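Local coordinates for protein NEQ263 (Nanoarchaeum equitans Kin4-M, PDB 5BN3) that probably binds ATP or ADP as the B-type subunit of the NeqA-NeqB core complex of an archaeal ATP synthase, at residues K129-S134 and L276-T281; D258-Y263 and G296-G301; Q302-Q307 and L320-S325; T113-I118 and E141-Q146; A160-P165 and Y201-A206. One frame throughout, in Å; residues are numbered along the deposited sequence.

Overall arrangement
All five contacts belong to the nucleotide-binding domain. Contact 1, its centre about 4 Å from the centre of the chain, pairs two central parallel strands, and contact 3 widens the same sheet on one flank, with centres about 11 Å apart. Contact 5 attaches a helix to another strand of that sheet, about 24 Å from contact 3 between centres. Contact 4 sets helix 140-151, which follows strand 131-134, against the turn at 113-118. Contact 2 is tied to contact 1 by the salt bridge from Lys-129 to Glu-300 and to contact 5 by that from Arg-204 to Asp-258. Contact 3 lies nearest the bound ADP, with the Leu-324 side chain about 4 Å away (nearest atoms).

Contact 1. Residues K129-S134 and L276-T281; sequences KIAIFS and LIPMLT
Ile-132 and Met-279 pair across two parallel strands in the core of the sheet of a P-loop NTPase-type domain; the axes of the strand segments 131-134 and 276-281 are 4.7 Å apart and inclined by 14°. The hydrogen bonds bracket Met-279: Ile-132 N donates to Pro-278 O (3.0 Å), while Leu-280 N donates to Ile-132 O, almost straight on. Ser-134 N then reaches Leu-280 O, and at the other end Ile-130 N reaches Leu-276 O. Between these the ladder is interrupted, because Pro-278 has no N-H to offer Ile-130 O. That oxygen instead meets Ile-277 CA in a CA-H...O contact (3.3 Å).

Apolar contacts occupy both faces. On one, Ile-132 CD1 lies 4.0 Å from Ile-277 CG2, and Ile-132 CB runs alongside Met-279 CG; Met-140 and Ala-144 of helix 140-151 cover this side. On the other, where helix 290-296 packs, Leu-280 lies beside the Phe-133 ring. With chi1 at 59°, Leu-280 carries its CG between the backbone N and the carbonyl carbon, and both methyls lie on one side of the ring plane: Leu-280 CD1 is 3.7 Å from Phe-133 CD1, and Leu-280 CD2 is 3.7 Å from Phe-133 CE1.

Contact 2. Residues D258-Y263 and G296-G301; sequences DLASIY and GYITEG
Ile-298 drives its side chain against the last turn of helix 255-263, and the packing is closest at Tyr-263. There Ile-298 CG2 sits at the edge of the phenol ring, in its plane, 3.5 Å from Tyr-263 CD2, with the two side chains crossing at about a right angle. One ring face has Leu-259 O above its rim; the opposite face has the methyl CG2 of Thr-299, less snugly placed at 4.2 Å from Tyr-263 CD2. The ring's hydroxyl is hydrogen-bonded to Thr-295, which fixes the far end of the side chain.

Packing loosens along the other branch of Ile-298. Because CG1 lies anti to the carbonyl carbon (chi1 -59°), CD1 extends back along the helix, to 3.9 Å from Leu-259 CB and 4.2 Å from Ala-260 CB. This flank is not left to solvent: Ala-260 packs on Ser-287 of the neighbouring alpha chain, and Arg-253 of that chain is hydrogen-bonded to Ile-298 O and Thr-299 O. Gly-296 O holds Arg-326, an observed ADP-binding residue, and Thr-299 is about 10 Å from a bound ADP between nearest side-chain and ligand atoms. The arrangement is consistent with the nucleotide site at the subunit interface of rotary ATPases.

Contact 3. Residues Q302-Q307 and L320-S325; sequences QYVLSQ and LLKSLS. With SO4 (sulfate ion), chain X.
An antiparallel extension of the central sheet, close to the bound ADP, is built by Gln-302 and Leu-324, a hydrogen-bonded pair. Leu-324 N donates to Gln-302 O (2.9 Å), and Gln-302 N returns a more bent bond to Leu-324 O, 131° at the hydrogen. Beyond the pair a side chain takes over the ladder: Ser-323 OG accepts from Val-304 N at 2.9 Å and is also bonded to Asp-319 O.

In Gln-302, CG lies between the backbone N and the carbonyl carbon (chi1 67°) and the chain bends again at chi2, which brings NE2 to 3.2 Å from Lys-322 O, a partner in its amide plane. Shortening Gln-302 to an alanine would remove the amide, probably leaving Lys-322 O without this donor and opening a gap beside Leu-324 CB. Val-304 CB packs 4.1 Å from Lys-322 CB. Farther along, Ser-306 OG donates to O1 (2.7 Å) of a sulfate probably from the crystallisation liquor while capping Leu-309 N of the next helix; Asp-308 N also binds the ion.

Strand 301-304 thus runs between strands 131-134 and 324-325, with Tyr-303 resting on helix 116-119, Leu-321 on helix 334-356 and Leu-320 on helices 334-356 and 367-384.

Contact 4. Residues T113-I118 and E141-Q146; sequences TGISSI and ERLALQ
The backbones stay well apart, Thr-113 CA and Gln-146 CA approaching to 7.7 Å, as a turn leading into helix 116-119 passes alongside helix 140-151. That turn is an ST turn: Ile-115 N donates to Thr-113 OG1 (3.0 Å), which is also bonded to Asp-119.

Ile-115 bridges the space. Its CD1 fits between two residues one helical turn apart, 4.0 Å from both Leu-143 CD1 and Gln-146 CG. Leu-143 CD1 is met as well by Ile-118 CD1, at 4.3 Å. Gln-146 has CG anti to its own backbone nitrogen (chi1 -175°) and an extended chain, which lays it, from CG to the amide, across Ile-115 and carries OE1 on to the hydroxyl of Tyr-315. Cutting Ile-115 back to an alanine would remove everything beyond CB, probably opening a gap between Leu-143 and Gln-146.

Ile-147 of helix 140-151 also touches Ile-115 and Ile-118, while the helix's other flank packs through Leu-145 on helix 166-178.

Contact 5. Residues A160-P165 and Y201-A206; sequences AAIGVP and YTPRVA
Among the groups that touch, the one ring is the pyrrolidine of Pro-203; Ile-162 CD1 meets it 4.0 Å from Pro-203 CD and almost equally near CG, the two side chains crossing at about a right angle. Tyr-231, Met-225 and Ile-262 also pack against Pro-203. The proline interrupts the helix's bonding pattern, since the nitrogens of Pro-203 and Arg-204 have no bond to the preceding turn, and the helix is kinked here.

The rest of the contact rests on small groups. Thr-202 CG2, anti to the backbone nitrogen, points into the strand and lies 4.0 Å from Ala-160 CB, 3.8 Å from Ala-161 O and 4.2 Å from Ile-162 CG1. Its hydroxyl turns elsewhere, bonded to Glu-198 O and to Ser-190 OG. One turn later Ala-206 CB comes within 4.1 Å of Ala-160 CB. Such short side chains let the axis of helical segment 201-206 approach that of strand segment 160-162 to 7.9 Å, the two running nearly antiparallel at 172°.

Helix 196-215 links strand 185-190 to strand 220-226, parallel strands that flank 156-162 in the sheet. The contact is therefore that of a beta-alpha-beta crossover, its helix packed on the strand it spans, as in P-loop NTPase folds.

Contact 1. Residues K129-S134 and L276-T281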
# COMPACT_ATOMS: atom_id res chain seq x y z
N LYS B 129 -13.99 -30.71 -6.66
CA LYS B 129 -14.23 -29.31 -6.93
C LYS B 129 -12.92 -28.69 -7.42
O LYS B 129 -11.89 -28.76 -6.73
CB LYS B 129 -14.75 -28.58 -5.68
CG LYS B 129 -13.94 -28.83 -4.42
CD LYS B 129 -14.47 -28.02 -3.25
CE LYS B 129 -13.58 -28.17 -2.03
NZ LYS B 129 -13.62 -29.53 -1.45
N ILE B 130 -12.94 -28.13 -8.62
CA ILE B 130 -11.74 -27.55 -9.20
C ILE B 130 -12.08 -26.30 -10.01
O ILE B 130 -12.99 -26.31 -10.83
CB ILE B 130 -10.96 -28.59 -10.04
CG1 ILE B 130 -9.76 -27.94 -10.73
CG2 ILE B 130 -11.87 -29.23 -11.06
CD1 ILE B 130 -8.64 -28.93 -11.01
N ALA B 131 -11.34 -25.22 -9.76
CA ALA B 131 -11.65 -23.94 -10.38
C ALA B 131 -10.90 -23.70 -11.67
O ALA B 131 -9.86 -24.30 -11.92
CB ALA B 131 -11.37 -22.82 -9.40
N ILE B 132 -11.43 -22.81 -12.51
CA ILE B 132 -10.68 -22.28 -13.64
C ILE B 132 -10.38 -20.81 -13.34
O ILE B 132 -11.30 -20.02 -13.12
CB ILE B 132 -11.48 -22.39 -14.96
CG1 ILE B 132 -11.80 -23.86 -15.27
CG2 ILE B 132 -10.70 -21.77 -16.11
CD1 ILE B 132 -12.71 -24.04 -16.46
N PHE B 133 -9.10 -20.46 -13.31
CA PHE B 133 -8.67 -19.07 -13.11
C PHE B 133 -8.28 -18.51 -14.46
O PHE B 133 -7.49 -19.12 -15.18
CB PHE B 133 -7.44 -18.99 -12.20
CG PHE B 133 -7.69 -19.37 -10.76
CD1 PHE B 133 -8.95 -19.74 -10.31
CD2 PHE B 133 -6.65 -19.34 -9.84
CE1 PHE B 133 -9.17 -20.08 -8.98
CE2 PHE B 133 -6.85 -19.68 -8.51
CZ PHE B 133 -8.12 -20.05 -8.09
N SER B 134 -8.81 -17.34 -14.81
CA SER B 134 -8.47 -16.74 -16.10
C SER B 134 -8.16 -15.25 -16.01
O SER B 134 -8.81 -14.52 -15.26
CB SER B 134 -9.58 -16.97 -17.13
OG SER B 134 -9.29 -16.32 -18.35
N LEU B 276 -17.89 -30.01 -9.20
CA LEU B 276 -18.08 -28.56 -9.20
C LEU B 276 -16.92 -27.83 -9.85
O LEU B 276 -15.76 -28.03 -9.49
CB LEU B 276 -18.28 -28.07 -7.76
CG LEU B 276 -18.44 -26.57 -7.52
CD1 LEU B 276 -19.61 -26.04 -8.31
CD2 LEU B 276 -18.62 -26.28 -6.04
N ILE B 277 -17.24 -26.98 -10.83
CA ILE B 277 -16.22 -26.18 -11.50
C ILE B 277 -16.57 -24.69 -11.42
O ILE B 277 -17.31 -24.17 -12.25
CB ILE B 277 -16.04 -26.61 -12.97
CG1 ILE B 277 -15.69 -28.10 -13.05
CG2 ILE B 277 -14.95 -25.78 -13.64
CD1 ILE B 277 -15.52 -28.62 -14.47
N PRO B 278 -16.04 -24.01 -10.39
CA PRO B 278 -16.22 -22.56 -10.27
C PRO B 278 -15.25 -21.85 -11.21
O PRO B 278 -14.10 -22.26 -11.30
CB PRO B 278 -15.82 -22.26 -8.82
CG PRO B 278 -15.69 -23.61 -8.14
CD PRO B 278 -15.32 -24.56 -9.24
N MET B 279 -15.71 -20.82 -11.90
CA MET B 279 -14.85 -20.07 -12.80
C MET B 279 -14.73 -18.64 -12.32
O MET B 279 -15.72 -18.05 -11.87
CB MET B 279 -15.42 -20.09 -14.22
CG MET B 279 -15.43 -21.46 -14.88
SD MET B 279 -16.33 -21.42 -16.44
CE MET B 279 -18.00 -21.63 -15.85
N LEU B 280 -13.53 -18.09 -12.40
CA LEU B 280 -13.32 -16.70 -12.01
C LEU B 280 -12.30 -15.97 -12.88
O LEU B 280 -11.37 -16.59 -13.42
CB LEU B 280 -12.97 -16.57 -10.53
CG LEU B 280 -11.72 -17.27 -9.97
CD1 LEU B 280 -10.49 -16.39 -10.10
CD2 LEU B 280 -11.94 -17.65 -8.51
N THR B 281 -12.48 -14.67 -13.00
CA THR B 281 -11.51 -13.81 -13.65
C THR B 281 -10.57 -13.28 -12.58
O THR B 281 -11.03 -12.75 -11.56
CB THR B 281 -12.20 -12.62 -14.35
OG1 THR B 281 -13.09 -13.11 -15.36
CG2 THR B 281 -11.17 -11.70 -14.99

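Contact 2. Residues D258-Y263 and G296-G301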
# COMPACT_ATOMS: atom_id res chain seq x y z
N ASP B 258 -17.64 -17.70 3.48
CA ASP B 258 -18.79 -17.65 2.59
C ASP B 258 -18.54 -18.39 1.28
O ASP B 258 -19.40 -19.12 0.80
CB ASP B 258 -19.21 -16.20 2.32
CG ASP B 258 -20.46 -16.11 1.48
OD1 ASP B 258 -21.57 -16.09 2.06
OD2 ASP B 258 -20.34 -16.07 0.24
N LEU B 259 -17.35 -18.20 0.71
CA LEU B 259 -16.97 -18.93 -0.50
C LEU B 259 -16.96 -20.43 -0.25
O LEU B 259 -17.39 -21.22 -1.09
CB LEU B 259 -15.61 -18.46 -1.01
CG LEU B 259 -15.54 -17.07 -1.66
CD1 LEU B 259 -14.11 -16.71 -2.04
CD2 LEU B 259 -16.44 -17.01 -2.89
N ALA B 260 -16.48 -20.82 0.92
CA ALA B 260 -16.43 -22.23 1.30
C ALA B 260 -17.83 -22.81 1.46
O ALA B 260 -18.07 -23.97 1.13
CB ALA B 260 -15.65 -22.40 2.58
N SER B 261 -18.76 -22.00 1.96
CA SER B 261 -20.14 -22.44 2.16
C SER B 261 -20.81 -22.76 0.82
O SER B 261 -21.89 -23.34 0.78
CB SER B 261 -20.95 -21.39 2.92
OG SER B 261 -21.35 -20.34 2.06
N ILE B 262 -20.15 -22.37 -0.27
CA ILE B 262 -20.59 -22.72 -1.61
C ILE B 262 -19.77 -23.87 -2.19
O ILE B 262 -20.32 -24.89 -2.61
CB ILE B 262 -20.50 -21.49 -2.53
CG1 ILE B 262 -21.54 -20.45 -2.12
CG2 ILE B 262 -20.71 -21.88 -3.98
CD1 ILE B 262 -21.53 -19.25 -3.00
N TYR B 263 -18.44 -23.71 -2.20
CA TYR B 263 -17.55 -24.70 -2.82
C TYR B 263 -17.63 -26.09 -2.17
O TYR B 263 -17.51 -27.10 -2.85
CB TYR B 263 -16.10 -24.21 -2.78
CG TYR B 263 -15.83 -22.92 -3.54
CD1 TYR B 263 -16.61 -22.55 -4.63
CD2 TYR B 263 -14.78 -22.09 -3.17
CE1 TYR B 263 -16.35 -21.38 -5.32
CE2 TYR B 263 -14.52 -20.92 -3.85
CZ TYR B 263 -15.30 -20.57 -4.92
OH TYR B 263 -15.03 -19.41 -5.60
N GLY B 296 -8.29 -20.53 -4.29
CA GLY B 296 -7.20 -21.49 -4.34
C GLY B 296 -7.07 -22.27 -3.04
O GLY B 296 -6.78 -23.47 -3.06
N TYR B 297 -7.28 -21.59 -1.92
CA TYR B 297 -7.21 -22.23 -0.60
C TYR B 297 -8.38 -23.17 -0.31
O TYR B 297 -8.35 -23.91 0.68
CB TYR B 297 -7.12 -21.18 0.51
CG TYR B 297 -5.73 -20.66 0.81
CD1 TYR B 297 -4.75 -21.51 1.31
CD2 TYR B 297 -5.41 -19.33 0.61
CE1 TYR B 297 -3.48 -21.04 1.59
CE2 TYR B 297 -4.14 -18.85 0.89
CZ TYR B 297 -3.18 -19.71 1.39
OH TYR B 297 -1.92 -19.26 1.67
N ILE B 298 -9.41 -23.14 -1.15
CA ILE B 298 -10.61 -23.95 -0.92
C ILE B 298 -10.80 -25.07 -1.94
O ILE B 298 -10.98 -26.23 -1.56
CB ILE B 298 -11.88 -23.08 -0.90
CG1 ILE B 298 -11.77 -22.02 0.21
CG2 ILE B 298 -13.11 -23.94 -0.66
CD1 ILE B 298 -12.71 -20.85 0.02
N THR B 299 -10.80 -24.73 -3.23
CA THR B 299 -10.98 -25.75 -4.26
C THR B 299 -9.84 -26.77 -4.23
O THR B 299 -8.76 -26.49 -3.70
CB THR B 299 -11.13 -25.15 -5.68
OG1 THR B 299 -9.95 -24.40 -6.03
CG2 THR B 299 -12.35 -24.25 -5.76
N GLU B 300 -10.08 -27.94 -4.80
CA GLU B 300 -9.08 -28.99 -4.80
C GLU B 300 -8.22 -28.89 -6.06
O GLU B 300 -8.06 -29.86 -6.81
CB GLU B 300 -9.74 -30.36 -4.65
CG GLU B 300 -10.30 -30.58 -3.25
CD GLU B 300 -11.47 -31.54 -3.20
OE1 GLU B 300 -12.03 -31.88 -4.26
OE2 GLU B 300 -11.85 -31.95 -2.07
N GLY B 301 -7.67 -27.70 -6.27
CA GLY B 301 -6.85 -27.43 -7.43
C GLY B 301 -7.47 -26.38 -8.33
O GLY B 301 -8.56 -25.86 -8.06

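Contact 3. Residues Q302-Q307 and L320-S325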
# COMPACT_ATOMS: atom_id res chain seq x y z
N GLN B 302 -6.77 -26.06 -9.42
CA GLN B 302 -7.26 -25.07 -10.36
C GLN B 302 -6.57 -25.21 -11.71
O GLN B 302 -5.41 -25.61 -11.79
CB GLN B 302 -7.04 -23.65 -9.81
CG GLN B 302 -5.57 -23.23 -9.69
CD GLN B 302 -4.87 -23.86 -8.50
OE1 GLN B 302 -5.47 -24.06 -7.44
NE2 GLN B 302 -3.58 -24.16 -8.67
N TYR B 303 -7.31 -24.90 -12.78
CA TYR B 303 -6.71 -24.79 -14.10
C TYR B 303 -6.46 -23.31 -14.41
O TYR B 303 -7.40 -22.53 -14.53
CB TYR B 303 -7.62 -25.42 -15.16
CG TYR B 303 -7.97 -26.87 -14.88
CD1 TYR B 303 -6.98 -27.83 -14.77
CD2 TYR B 303 -9.29 -27.27 -14.74
CE1 TYR B 303 -7.29 -29.15 -14.52
CE2 TYR B 303 -9.61 -28.60 -14.49
CZ TYR B 303 -8.61 -29.53 -14.38
OH TYR B 303 -8.91 -30.85 -14.13
N VAL B 304 -5.20 -22.94 -14.53
CA VAL B 304 -4.83 -21.54 -14.71
C VAL B 304 -4.53 -21.23 -16.17
O VAL B 304 -3.69 -21.89 -16.79
CB VAL B 304 -3.61 -21.18 -13.84
CG1 VAL B 304 -3.22 -19.72 -14.05
CG2 VAL B 304 -3.92 -21.44 -12.37
N LEU B 305 -5.21 -20.23 -16.71
CA LEU B 305 -4.99 -19.83 -18.10
C LEU B 305 -3.86 -18.81 -18.22
O LEU B 305 -3.65 -18.00 -17.32
CB LEU B 305 -6.28 -19.30 -18.73
CG LEU B 305 -7.13 -20.31 -19.51
CD1 LEU B 305 -7.11 -21.68 -18.87
CD2 LEU B 305 -8.57 -19.83 -19.65
N SER B 306 -3.13 -18.86 -19.33
CA SER B 306 -1.91 -18.07 -19.50
C SER B 306 -2.01 -17.07 -20.65
O SER B 306 -2.31 -17.44 -21.78
CB SER B 306 -0.72 -19.01 -19.71
OG SER B 306 0.41 -18.31 -20.20
N GLN B 307 -1.75 -15.80 -20.34
CA GLN B 307 -1.73 -14.74 -21.34
C GLN B 307 -0.65 -15.01 -22.39
O GLN B 307 -0.85 -14.75 -23.58
CB GLN B 307 -1.47 -13.39 -20.66
CG GLN B 307 -2.52 -12.33 -20.92
CD GLN B 307 -2.37 -11.14 -19.99
OE1 GLN B 307 -1.25 -10.72 -19.67
NE2 GLN B 307 -3.49 -10.60 -19.54
N LEU B 320 0.70 -25.35 -17.48
CA LEU B 320 0.85 -26.71 -16.96
C LEU B 320 1.42 -26.76 -15.55
O LEU B 320 1.19 -27.72 -14.81
CB LEU B 320 1.74 -27.55 -17.89
CG LEU B 320 1.11 -28.11 -19.16
CD1 LEU B 320 2.13 -28.91 -19.96
CD2 LEU B 320 -0.08 -28.99 -18.81
N LEU B 321 2.16 -25.72 -15.17
CA LEU B 321 2.87 -25.73 -13.89
C LEU B 321 2.13 -24.98 -12.79
O LEU B 321 2.20 -25.36 -11.62
CB LEU B 321 4.29 -25.20 -14.07
CG LEU B 321 5.14 -26.09 -14.99
CD1 LEU B 321 6.54 -25.54 -15.16
CD2 LEU B 321 5.19 -27.48 -14.42
N LYS B 322 1.41 -23.92 -13.15
CA LYS B 322 0.59 -23.20 -12.18
C LYS B 322 -0.71 -23.95 -11.89
O LYS B 322 -1.32 -23.76 -10.84
CB LYS B 322 0.27 -21.79 -12.68
CG LYS B 322 1.46 -20.83 -12.64
CD LYS B 322 1.04 -19.43 -13.06
CE LYS B 322 2.21 -18.47 -13.06
NZ LYS B 322 1.82 -17.13 -13.59
N SER B 323 -1.12 -24.80 -12.82
CA SER B 323 -2.33 -25.59 -12.65
C SER B 323 -2.08 -26.75 -11.69
O SER B 323 -0.93 -27.18 -11.50
CB SER B 323 -2.86 -26.10 -13.99
OG SER B 323 -3.18 -25.03 -14.85
N LEU B 324 -3.15 -27.25 -11.10
CA LEU B 324 -3.06 -28.30 -10.09
C LEU B 324 -4.38 -29.03 -9.93
O LEU B 324 -5.44 -28.41 -9.92
CB LEU B 324 -2.65 -27.70 -8.74
CG LEU B 324 -2.73 -28.63 -7.53
CD1 LEU B 324 -1.71 -29.74 -7.65
CD2 LEU B 324 -2.55 -27.87 -6.22
N SER B 325 -4.31 -30.35 -9.82
CA SER B 325 -5.45 -31.14 -9.37
C SER B 325 -4.99 -31.91 -8.14
O SER B 325 -4.16 -32.81 -8.24
CB SER B 325 -5.91 -32.11 -10.46
OG SER B 325 -6.95 -32.95 -9.98
S SO4 X . 2.01 -15.71 -18.16
O1 SO4 X . 1.78 -17.15 -18.24
O2 SO4 X . 3.45 -15.46 -18.15
O3 SO4 X . 1.39 -15.19 -16.95
O4 SO4 X . 1.40 -15.06 -19.31

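Contact 4. Residues T113-I118 and E141-Q146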
# COMPACT_ATOMS: atom_id res chain seq x y z
N THR B 113 -11.69 -35.64 -19.91
CA THR B 113 -12.16 -34.46 -20.62
C THR B 113 -11.84 -34.53 -22.10
O THR B 113 -12.48 -33.88 -22.91
CB THR B 113 -11.53 -33.18 -20.04
OG1 THR B 113 -10.12 -33.17 -20.30
CG2 THR B 113 -11.76 -33.10 -18.54
N GLY B 114 -10.83 -35.33 -22.44
CA GLY B 114 -10.37 -35.42 -23.81
C GLY B 114 -9.36 -34.34 -24.13
O GLY B 114 -8.89 -34.22 -25.26
N ILE B 115 -9.04 -33.54 -23.11
CA ILE B 115 -8.08 -32.45 -23.25
C ILE B 115 -6.74 -32.86 -22.62
O ILE B 115 -6.66 -33.08 -21.42
CB ILE B 115 -8.62 -31.18 -22.56
CG1 ILE B 115 -10.00 -30.81 -23.13
CG2 ILE B 115 -7.65 -30.02 -22.71
CD1 ILE B 115 -10.77 -29.81 -22.29
N SER B 116 -5.71 -32.95 -23.45
CA SER B 116 -4.41 -33.47 -23.02
C SER B 116 -3.79 -32.69 -21.86
O SER B 116 -3.28 -33.28 -20.91
CB SER B 116 -3.43 -33.49 -24.19
OG SER B 116 -3.93 -34.28 -25.25
N SER B 117 -3.82 -31.36 -21.96
CA SER B 117 -3.24 -30.50 -20.93
C SER B 117 -3.90 -30.67 -19.57
O SER B 117 -3.33 -30.29 -18.54
CB SER B 117 -3.28 -29.04 -21.38
OG SER B 117 -4.59 -28.64 -21.73
N ILE B 118 -5.10 -31.24 -19.56
CA ILE B 118 -5.79 -31.57 -18.31
C ILE B 118 -5.61 -33.04 -17.93
O ILE B 118 -5.13 -33.35 -16.85
CB ILE B 118 -7.30 -31.26 -18.41
CG1 ILE B 118 -7.54 -29.75 -18.49
CG2 ILE B 118 -8.05 -31.85 -17.22
CD1 ILE B 118 -9.00 -29.36 -18.62
N GLU B 141 -14.55 -19.56 -21.04
CA GLU B 141 -15.88 -20.09 -21.33
C GLU B 141 -15.81 -21.28 -22.28
O GLU B 141 -16.48 -22.29 -22.06
CB GLU B 141 -16.79 -19.00 -21.90
CG GLU B 141 -16.97 -17.79 -21.00
CD GLU B 141 -15.88 -16.75 -21.19
OE1 GLU B 141 -14.99 -16.95 -22.04
OE2 GLU B 141 -15.91 -15.72 -20.48
N ARG B 142 -15.02 -21.16 -23.34
CA ARG B 142 -14.82 -22.26 -24.27
C ARG B 142 -14.25 -23.49 -23.57
O ARG B 142 -14.67 -24.61 -23.85
CB ARG B 142 -13.90 -21.85 -25.43
CG ARG B 142 -14.52 -20.84 -26.38
CD ARG B 142 -14.13 -21.10 -27.83
NE ARG B 142 -12.72 -20.86 -28.08
CZ ARG B 142 -12.21 -19.68 -28.44
NH1 ARG B 142 -13.00 -18.63 -28.58
NH2 ARG B 142 -10.91 -19.56 -28.66
N LEU B 143 -13.32 -23.28 -22.65
CA LEU B 143 -12.71 -24.39 -21.92
C LEU B 143 -13.73 -25.14 -21.07
O LEU B 143 -13.75 -26.36 -21.05
CB LEU B 143 -11.55 -23.89 -21.04
CG LEU B 143 -10.87 -24.99 -20.21
CD1 LEU B 143 -10.28 -26.06 -21.13
CD2 LEU B 143 -9.79 -24.41 -19.32
N ALA B 144 -14.58 -24.39 -20.37
CA ALA B 144 -15.60 -24.99 -19.52
C ALA B 144 -16.61 -25.79 -20.34
O ALA B 144 -17.04 -26.87 -19.93
CB ALA B 144 -16.32 -23.92 -18.74
N LEU B 145 -16.98 -25.24 -21.49
CA LEU B 145 -17.94 -25.89 -22.39
C LEU B 145 -17.37 -27.16 -23.01
O LEU B 145 -18.07 -28.15 -23.16
CB LEU B 145 -18.38 -24.92 -23.49
CG LEU B 145 -19.34 -23.81 -23.04
CD1 LEU B 145 -19.63 -22.85 -24.18
CD2 LEU B 145 -20.62 -24.44 -22.54
N GLN B 146 -16.09 -27.12 -23.37
CA GLN B 146 -15.43 -28.30 -23.93
C GLN B 146 -15.33 -29.41 -22.89
O GLN B 146 -15.45 -30.59 -23.21
CB GLN B 146 -14.04 -27.94 -24.49
CG GLN B 146 -13.35 -29.10 -25.20
CD GLN B 146 -12.08 -28.68 -25.92
OE1 GLN B 146 -11.65 -27.54 -25.84
NE2 GLN B 146 -11.48 -29.63 -26.64

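Contact 5. Residues A160-P165 and Y201-A206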
# COMPACT_ATOMS: atom_id res chain seq x y z
N ALA B 160 -24.80 -22.09 -13.18
CA ALA B 160 -25.12 -20.88 -12.43
C ALA B 160 -24.39 -19.68 -13.03
O ALA B 160 -23.16 -19.59 -12.94
CB ALA B 160 -24.75 -21.04 -10.97
N ALA B 161 -25.14 -18.78 -13.64
CA ALA B 161 -24.58 -17.56 -14.20
C ALA B 161 -24.75 -16.40 -13.23
O ALA B 161 -25.86 -15.93 -13.00
CB ALA B 161 -25.23 -17.24 -15.53
N ILE B 162 -23.64 -15.94 -12.66
CA ILE B 162 -23.68 -14.92 -11.62
C ILE B 162 -23.21 -13.56 -12.14
O ILE B 162 -22.01 -13.27 -12.18
CB ILE B 162 -22.81 -15.32 -10.41
CG1 ILE B 162 -23.08 -16.77 -10.00
CG2 ILE B 162 -23.05 -14.38 -9.23
CD1 ILE B 162 -22.11 -17.32 -8.97
N GLY B 163 -24.17 -12.73 -12.55
CA GLY B 163 -23.88 -11.36 -12.97
C GLY B 163 -23.04 -11.18 -14.22
O GLY B 163 -22.45 -10.12 -14.42
N VAL B 164 -22.98 -12.20 -15.07
CA VAL B 164 -22.25 -12.10 -16.33
C VAL B 164 -23.12 -11.47 -17.42
O VAL B 164 -24.34 -11.56 -17.37
CB VAL B 164 -21.72 -13.48 -16.80
CG1 VAL B 164 -20.75 -14.06 -15.77
CG2 VAL B 164 -22.87 -14.44 -17.04
N PRO B 165 -22.48 -10.80 -18.41
CA PRO B 165 -23.23 -10.16 -19.49
C PRO B 165 -23.98 -11.18 -20.36
O PRO B 165 -23.62 -12.36 -20.33
CB PRO B 165 -22.14 -9.48 -20.32
CG PRO B 165 -20.97 -9.35 -19.39
CD PRO B 165 -21.03 -10.56 -18.52
N TYR B 201 -27.72 -15.51 -4.17
CA TYR B 201 -28.63 -16.64 -4.08
C TYR B 201 -28.50 -17.59 -5.28
O TYR B 201 -28.86 -18.76 -5.18
CB TYR B 201 -30.09 -16.16 -3.95
CG TYR B 201 -30.49 -15.82 -2.53
CD1 TYR B 201 -29.55 -15.73 -1.52
CD2 TYR B 201 -31.83 -15.61 -2.21
CE1 TYR B 201 -29.92 -15.42 -0.23
CE2 TYR B 201 -32.21 -15.30 -0.91
CZ TYR B 201 -31.25 -15.21 0.07
OH TYR B 201 -31.62 -14.91 1.36
N THR B 202 -27.98 -17.08 -6.39
CA THR B 202 -27.83 -17.88 -7.61
C THR B 202 -27.08 -19.20 -7.40
O THR B 202 -27.60 -20.26 -7.74
CB THR B 202 -27.19 -17.07 -8.76
OG1 THR B 202 -27.99 -15.91 -9.03
CG2 THR B 202 -27.09 -17.91 -10.02
N PRO B 203 -25.86 -19.15 -6.81
CA PRO B 203 -25.19 -20.44 -6.63
C PRO B 203 -25.85 -21.29 -5.55
O PRO B 203 -25.71 -22.50 -5.57
CB PRO B 203 -23.78 -20.04 -6.19
CG PRO B 203 -23.96 -18.71 -5.53
CD PRO B 203 -25.03 -18.03 -6.33
N ARG B 204 -26.56 -20.65 -4.62
CA ARG B 204 -27.21 -21.38 -3.53
C ARG B 204 -28.42 -22.19 -3.99
O ARG B 204 -28.60 -23.34 -3.56
CB ARG B 204 -27.60 -20.42 -2.40
CG ARG B 204 -26.41 -19.96 -1.55
CD ARG B 204 -26.82 -18.94 -0.50
NE ARG B 204 -25.77 -18.73 0.49
CZ ARG B 204 -24.79 -17.84 0.37
NH1 ARG B 204 -24.72 -17.07 -0.71
NH2 ARG B 204 -23.88 -17.72 1.32
N VAL B 205 -29.25 -21.62 -4.86
CA VAL B 205 -30.39 -22.35 -5.38
C VAL B 205 -29.93 -23.45 -6.34
O VAL B 205 -30.51 -24.53 -6.38
CB VAL B 205 -31.45 -21.43 -6.06
CG1 VAL B 205 -31.83 -20.28 -5.15
CG2 VAL B 205 -30.95 -20.89 -7.38
N ALA B 206 -28.86 -23.17 -7.09
CA ALA B 206 -28.30 -24.15 -8.02
C ALA B 206 -27.72 -25.35 -7.29
O ALA B 206 -27.88 -26.50 -7.73
CB ALA B 206 -27.24 -23.49 -8.89